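PDB 4Q38: putative uncharacterized protein tcp24 from Actinoplanes teichomyceticus, which transfers long aliphatic acyl chains from acyl-CoA to the sugar of teicoplanin-type glycopeptide antibiotics, acting as an N-acyltransferase. Local coordinates for residues R138-H141 with A142-G145; L25-E28 with E29-A33; A32-L35 with T36-D39. All blocks are in the same frame, centred on the assembly; numbering follows the deposited sequence.

Contact 1. Residues R138-H141 with A142-G145; sequences RRFH and AERG
Arg-138 O accepts a hydrogen bond from Ala-142 N at 3.0 Å; its side chain leaves on the side away from residues 142-145, where NH1 of Arg-138 reaches His-141 ND1 at 3.2 Å, a bond lying in both the guanidinium and the imidazole plane. Asp-148 holds the other terminal nitrogen, NH2, in a salt bridge. Arg-139 O accepts from Glu-143 N (2.9 Å), and the CG of Glu-143 rests close against the same carbonyl oxygen. Here the helix of residues 125-143 runs out: Gly-145, with positive phi, ends it in a Schellman motif, its N bonded to Ala-142 O at 3.0 Å. Phe-140 swings its ring toward this end because CG is anti to the backbone N (chi1 -177°). Arg-144 lies alongside, pointing the same way, and its CG sits over one ring face in a CH-pi contact, 4.0 Å from the ring centroid and displaced toward the rim at CZ. The guanidinium, tilted 53° from the ring, runs on to a salt bridge with Glu-241, and Phe-239 touches both side chains. His-141 is buried; its ring meets that of Tyr-189 and its side chain touches Ile-146.

Contact 2. Residues L25-E28 with E29-A33; sequences LGLE and ERTAA
One face of the Arg-30 guanidinium is covered by the aliphatic part of Glu-28, whose CB stands 3.3 Å above the guanidinium plane and is displaced toward its rim. Glu-28 CG lies over the same side, 3.3 Å from Arg-30 NH2. The two side chains run side by side in the same direction, and the carboxylate is turned 35° from the guanidinium. The charges are only loosely matched: Glu-28 OE2 and Arg-30 NH2 form a long salt bridge of 3.8 Å. A bend at chi3 (83°) folds the end of Arg-30 back over Glu-28, and the pair lies at the protein surface.

The polar core of the turn is the carbonyl oxygen of Glu-28, which accepts two hydrogen bonds from Thr-31. OG1 donates at 2.7 Å, in the carbonyl plane, whereas the amide N of Thr-31, at 3.1 Å from Glu-28 O, comes from above that plane. With chi1 at 69°, the hydroxyl sits between the backbone N and the carbonyl carbon, directed at this oxygen; Thr-31 OG1 also meets Leu-27 CB at 3.5 Å. One residue further on, Ala-32 N bonds to Glu-29 O at 3.1 Å, so successive i to i+3 bonds draw residues 28-32 into the lead-in to the following helix.

The connection starts where Gly-26, of positive phi, closes helix 18-25 with a Schellman motif. Leu-27 is buried against Pro-112, Leu-114 and Pro-115, and its carbonyl accepts from Arg-22 of helix 18-25. Glu-29 and Thr-31 also touch Arg-22, so helix 18-25 packs against the turn that leads to helix 32-41.

Contact 3. Residues A32-L35 with T36-D39; sequences AAWL and TELD
Ala-32 O is gripped by two donors of Thr-36, the amide N at 2.8 Å and the hydroxyl OG1 at 3.0 Å. The hydroxyl comes from above the carbonyl plane of Ala-32. The torsion of Thr-36 (chi1 -61°) sets OG1 beside its own backbone N, so that both donors face the preceding turn. The other three carbonyls of residues 32-35 are satisfied by amides four residues on: Ala-33 O by Glu-37 N, Trp-34 O by Leu-38 N, and Leu-35 O by Asp-39 N at 2.8 Å. This is regular alpha-helical bonding in helix 32-41, with the threonine hydroxyl as an additional intrahelical donor.

The carboxylate of Glu-37 finds its partners outside the helix. Its OE1 forms a salt bridge with Arg-109 and its OE2 another with Arg-99, so each oxygen has an arginine of its own. Extended beyond CG, the chain brings Glu-37 OE1 to 3.9 Å from Trp-34 CE3, with carboxylate and indole planes 80° apart.

Trp-34 and Leu-38, four residues apart, pack side chain on side chain. Leu-38 CD2 lies over the six-membered ring of Trp-34 in a CH-pi contact, 4.0 Å from its centroid and 19° off the normal. Leu-38 CD1, the other branch, reaches the pyrrole part, 3.5 Å from Trp-34 NE1. Arg-109 and Pro-112 also touch the indole, while Leu-38 and Leu-35 both pack on Leu-89 of helix 84-98.

Overall arrangement
Along the chain, contact 2 comes first, contact 3 begins on the stretch where contact 2 ends, and contact 1 lies about a hundred residues later. Contacts 2 and 3 share Ala-32 and Ala-33, and their centres are about 9 Å apart: the first leads from helix 18-25 into helix 32-41, and the second continues along that helix. Leu-27 CD1 and Leu-35 CD1, 4.3 Å apart, join them by packing. Contact 1, at the end of helix 125-143, is separate, with its nearest atoms about 17 Å from contact 3 and about 23 Å from contact 2. All three belong to the helical N-terminal part, whereas coenzyme A binds among residues of the GNAT-like C-terminal part; through Glu-241 and Phe-239, contact 1 bridges the two.

Contact 1. Residues R138-H141 with A142-G145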
loop_
_atom_site.group_PDB
_atom_site.type_symbol
_atom_site.label_atom_id
_atom_site.label_comp_id
_atom_site.label_asym_id
_atom_site.label_seq_id
_atom_site.Cartn_x
_atom_site.Cartn_y
_atom_site.Cartn_z
ATOM N N ARG A 138 -4.802 11.903 -10.834
ATOM C CA ARG A 138 -6.185 12.323 -11.081
ATOM C C ARG A 138 -6.415 12.629 -12.571
ATOM O O ARG A 138 -7.500 12.360 -13.104
ATOM C CB ARG A 138 -6.581 13.529 -10.206
ATOM C CG ARG A 138 -6.754 13.223 -8.718
ATOM C CD ARG A 138 -7.924 12.288 -8.457
ATOM N NE ARG A 138 -9.215 12.899 -8.796
ATOM C CZ ARG A 138 -10.224 12.261 -9.391
ATOM N NH1 ARG A 138 -10.115 10.977 -9.753
ATOM N NH2 ARG A 138 -11.349 12.917 -9.646
ATOM N N ARG A 139 -5.398 13.176 -13.237
ATOM C CA ARG A 139 -5.468 13.401 -14.691
ATOM C C ARG A 139 -5.545 12.070 -15.431
ATOM O O ARG A 139 -6.305 11.932 -16.388
ATOM C CB ARG A 139 -4.276 14.216 -15.198
ATOM C CG ARG A 139 -4.311 15.686 -14.798
ATOM C CD ARG A 139 -3.322 16.524 -15.599
ATOM N NE ARG A 139 -1.915 16.202 -15.313
ATOM C CZ ARG A 139 -1.207 16.703 -14.296
ATOM N NH1 ARG A 139 -1.759 17.549 -13.431
ATOM N NH2 ARG A 139 0.061 16.350 -14.135
ATOM N N PHE A 140 -4.760 11.095 -14.975
ATOM C CA PHE A 140 -4.807 9.746 -15.537
ATOM C C PHE A 140 -6.187 9.109 -15.346
ATOM O O PHE A 140 -6.735 8.551 -16.303
ATOM C CB PHE A 140 -3.687 8.856 -14.969
ATOM C CG PHE A 140 -3.646 7.474 -15.569
ATOM C CD1 PHE A 140 -3.206 7.276 -16.883
ATOM C CD2 PHE A 140 -4.036 6.365 -14.818
ATOM C CE1 PHE A 140 -3.165 5.996 -17.433
ATOM C CE2 PHE A 140 -3.993 5.087 -15.361
ATOM C CZ PHE A 140 -3.561 4.904 -16.672
ATOM N N HIS A 141 -6.745 9.202 -14.129
ATOM C CA HIS A 141 -8.125 8.747 -13.862
ATOM C C HIS A 141 -9.116 9.332 -14.844
ATOM O O HIS A 141 -9.966 8.618 -15.411
ATOM C CB HIS A 141 -8.580 9.091 -12.430
ATOM C CG HIS A 141 -7.863 8.318 -11.340
ATOM N ND1 HIS A 141 -7.859 8.723 -10.052
ATOM C CD2 HIS A 141 -7.097 7.148 -11.387
ATOM C CE1 HIS A 141 -7.149 7.850 -9.305
ATOM N NE2 HIS A 141 -6.674 6.889 -10.123
ATOM N N ALA A 142 -9.023 10.643 -15.045
ATOM C CA ALA A 142 -9.896 11.347 -15.997
ATOM C C ALA A 142 -9.735 10.836 -17.432
ATOM O O ALA A 142 -10.726 10.606 -18.133
ATOM C CB ALA A 142 -9.652 12.852 -15.930
ATOM N N GLU A 143 -8.488 10.663 -17.869
ATOM C CA GLU A 143 -8.198 10.163 -19.218
ATOM C C GLU A 143 -8.766 8.757 -19.437
ATOM O O GLU A 143 -9.208 8.419 -20.539
ATOM C CB GLU A 143 -6.688 10.176 -19.484
ATOM C CG GLU A 143 -6.086 11.569 -19.618
ATOM C CD GLU A 143 -4.573 11.588 -19.451
ATOM O OE1 GLU A 143 -3.981 12.689 -19.528
ATOM O OE2 GLU A 143 -3.970 10.511 -19.235
ATOM N N ARG A 144 -8.766 7.955 -18.376
ATOM C CA ARG A 144 -9.302 6.596 -18.415
ATOM C C ARG A 144 -10.820 6.540 -18.182
ATOM O O ARG A 144 -11.424 5.473 -18.225
ATOM C CB ARG A 144 -8.549 5.711 -17.400
ATOM C CG ARG A 144 -7.123 5.353 -17.840
ATOM C CD ARG A 144 -7.198 4.337 -18.974
ATOM N NE ARG A 144 -5.922 4.023 -19.605
ATOM C CZ ARG A 144 -5.699 2.913 -20.310
ATOM N NH1 ARG A 144 -6.665 2.002 -20.465
ATOM N NH2 ARG A 144 -4.504 2.702 -20.855
ATOM N N GLY A 145 -11.434 7.688 -17.919
ATOM C CA GLY A 145 -12.878 7.740 -17.702
ATOM C C GLY A 145 -13.325 7.184 -16.361
ATOM O O GLY A 145 -14.503 6.867 -16.188
#

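Contact 2. Residues L25-E28 with E29-A33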
loop_
_atom_site.group_PDB
_atom_site.type_symbol
_atom_site.label_atom_id
_atom_site.label_comp_id
_atom_site.label_asym_id
_atom_site.label_seq_id
_atom_site.Cartn_x
_atom_site.Cartn_y
_atom_site.Cartn_z
ATOM N N LEU A 25 20.923 13.597 4.011
ATOM C CA LEU A 25 19.698 12.985 4.525
ATOM C C LEU A 25 19.970 11.810 5.454
ATOM O O LEU A 25 19.063 11.331 6.144
ATOM C CB LEU A 25 18.756 12.587 3.377
ATOM C CG LEU A 25 18.260 13.711 2.462
ATOM C CD1 LEU A 25 17.427 13.154 1.319
ATOM C CD2 LEU A 25 17.477 14.788 3.206
ATOM N N GLY A 26 21.221 11.358 5.484
ATOM C CA GLY A 26 21.623 10.258 6.360
ATOM C C GLY A 26 21.279 8.900 5.781
ATOM O O GLY A 26 21.160 7.922 6.516
ATOM N N LEU A 27 21.128 8.849 4.459
ATOM C CA LEU A 27 20.754 7.624 3.747
ATOM C C LEU A 27 21.936 6.656 3.615
ATOM O O LEU A 27 23.076 7.086 3.418
ATOM C CB LEU A 27 20.160 7.970 2.372
ATOM C CG LEU A 27 18.742 8.566 2.414
ATOM C CD1 LEU A 27 18.392 9.267 1.109
ATOM C CD2 LEU A 27 17.696 7.514 2.776
ATOM N N GLU A 28 21.659 5.357 3.741
ATOM C CA GLU A 28 22.700 4.324 3.678
ATOM C C GLU A 28 23.381 4.232 2.312
ATOM O O GLU A 28 22.821 4.656 1.297
ATOM C CB GLU A 28 22.149 2.956 4.092
ATOM C CG GLU A 28 22.604 2.489 5.471
ATOM C CD GLU A 28 21.537 2.595 6.546
ATOM O OE1 GLU A 28 20.448 3.142 6.274
ATOM O OE2 GLU A 28 21.788 2.119 7.676
ATOM N N GLU A 29 24.587 3.662 2.298
ATOM C CA GLU A 29 25.396 3.556 1.079
ATOM C C GLU A 29 24.706 2.785 -0.043
ATOM O O GLU A 29 24.889 3.104 -1.214
ATOM C CB GLU A 29 26.762 2.932 1.382
ATOM C CG GLU A 29 27.674 3.829 2.207
ATOM C CD GLU A 29 29.136 3.426 2.124
ATOM O OE1 GLU A 29 29.928 4.195 1.535
ATOM O OE2 GLU A 29 29.491 2.341 2.640
ATOM N N ARG A 30 23.908 1.784 0.318
ATOM C CA ARG A 30 23.199 0.971 -0.671
ATOM C C ARG A 30 22.197 1.781 -1.510
ATOM O O ARG A 30 21.865 1.384 -2.630
ATOM C CB ARG A 30 22.512 -0.224 0.003
ATOM C CG ARG A 30 21.185 0.102 0.667
ATOM C CD ARG A 30 20.651 -1.063 1.482
ATOM N NE ARG A 30 21.252 -1.109 2.816
ATOM C CZ ARG A 30 20.825 -0.408 3.868
ATOM N NH1 ARG A 30 19.784 0.412 3.759
ATOM N NH2 ARG A 30 21.444 -0.528 5.036
ATOM N N THR A 31 21.734 2.917 -0.980
ATOM C CA THR A 31 20.769 3.764 -1.689
ATOM C C THR A 31 21.409 4.557 -2.835
ATOM O O THR A 31 20.703 5.187 -3.626
ATOM C CB THR A 31 19.997 4.726 -0.740
ATOM O OG1 THR A 31 20.880 5.736 -0.232
ATOM C CG2 THR A 31 19.360 3.966 0.419
ATOM N N ALA A 32 22.739 4.509 -2.925
ATOM C CA ALA A 32 23.489 5.252 -3.945
ATOM C C ALA A 32 23.030 4.980 -5.382
ATOM O O ALA A 32 22.886 5.916 -6.179
ATOM C CB ALA A 32 24.990 5.000 -3.800
ATOM N N ALA A 33 22.812 3.705 -5.709
ATOM C CA ALA A 33 22.357 3.310 -7.048
ATOM C C ALA A 33 21.027 3.972 -7.401
ATOM O O ALA A 33 20.862 4.516 -8.496
ATOM C CB ALA A 33 22.243 1.791 -7.150
#

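Contact 3. Residues A32-L35 with T36-D39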
loop_
_atom_site.group_PDB
_atom_site.type_symbol
_atom_site.label_atom_id
_atom_site.label_comp_id
_atom_site.label_asym_id
_atom_site.label_seq_id
_atom_site.Cartn_x
_atom_site.Cartn_y
_atom_site.Cartn_z
ATOM N N ALA A 32 22.739 4.509 -2.925
ATOM C CA ALA A 32 23.489 5.252 -3.945
ATOM C C ALA A 32 23.030 4.980 -5.382
ATOM O O ALA A 32 22.886 5.916 -6.179
ATOM C CB ALA A 32 24.990 5.000 -3.800
ATOM N N ALA A 33 22.812 3.705 -5.709
ATOM C CA ALA A 33 22.357 3.310 -7.048
ATOM C C ALA A 33 21.027 3.972 -7.401
ATOM O O ALA A 33 20.862 4.516 -8.496
ATOM C CB ALA A 33 22.243 1.791 -7.150
ATOM N N TRP A 34 20.085 3.930 -6.459
ATOM C CA TRP A 34 18.782 4.583 -6.613
ATOM C C TRP A 34 18.941 6.061 -6.852
ATOM O O TRP A 34 18.332 6.632 -7.761
ATOM C CB TRP A 34 17.930 4.314 -5.373
ATOM C CG TRP A 34 16.616 5.061 -5.312
ATOM C CD1 TRP A 34 16.238 6.039 -4.391
ATOM C CD2 TRP A 34 15.453 4.897 -6.193
ATOM N NE1 TRP A 34 14.964 6.482 -4.639
ATOM C CE2 TRP A 34 14.433 5.839 -5.704
ATOM C CE3 TRP A 34 15.163 4.097 -7.302
ATOM C CZ2 TRP A 34 13.192 5.959 -6.312
ATOM C CZ3 TRP A 34 13.901 4.228 -7.904
ATOM C CH2 TRP A 34 12.944 5.139 -7.421
ATOM N N LEU A 35 19.784 6.690 -6.046
ATOM C CA LEU A 35 19.992 8.134 -6.119
ATOM C C LEU A 35 20.683 8.561 -7.413
ATOM O O LEU A 35 20.369 9.616 -7.973
ATOM C CB LEU A 35 20.752 8.615 -4.884
ATOM C CG LEU A 35 19.954 8.471 -3.583
ATOM C CD1 LEU A 35 20.846 8.690 -2.372
ATOM C CD2 LEU A 35 18.777 9.430 -3.559
ATOM N N THR A 36 21.600 7.725 -7.898
ATOM C CA THR A 36 22.207 7.936 -9.217
ATOM C C THR A 36 21.136 7.854 -10.298
ATOM O O THR A 36 21.073 8.704 -11.192
ATOM C CB THR A 36 23.322 6.902 -9.488
ATOM O OG1 THR A 36 24.337 7.049 -8.493
ATOM C CG2 THR A 36 23.947 7.094 -10.871
ATOM N N GLU A 37 20.281 6.841 -10.200
ATOM C CA GLU A 37 19.189 6.688 -11.154
ATOM C C GLU A 37 18.293 7.926 -11.146
ATOM O O GLU A 37 17.908 8.420 -12.205
ATOM C CB GLU A 37 18.378 5.419 -10.876
ATOM C CG GLU A 37 17.359 5.099 -11.966
ATOM C CD GLU A 37 16.486 3.900 -11.647
ATOM O OE1 GLU A 37 16.789 3.155 -10.689
ATOM O OE2 GLU A 37 15.490 3.698 -12.372
ATOM N N LEU A 38 17.979 8.436 -9.954
ATOM C CA LEU A 38 17.155 9.641 -9.844
ATOM C C LEU A 38 17.883 10.879 -10.377
ATOM O O LEU A 38 17.261 11.777 -10.940
ATOM C CB LEU A 38 16.698 9.874 -8.401
ATOM C CG LEU A 38 15.743 8.858 -7.750
ATOM C CD1 LEU A 38 15.155 9.420 -6.464
ATOM C CD2 LEU A 38 14.624 8.461 -8.697
ATOM N N ASP A 39 19.200 10.926 -10.193
ATOM C CA ASP A 39 19.988 12.029 -10.755
ATOM C C ASP A 39 19.900 12.030 -12.282
ATOM O O ASP A 39 19.630 13.067 -12.892
ATOM C CB ASP A 39 21.442 11.966 -10.281
ATOM C CG ASP A 39 22.248 13.193 -10.689
ATOM O OD1 ASP A 39 21.723 14.322 -10.622
ATOM O OD2 ASP A 39 23.416 13.025 -11.084
#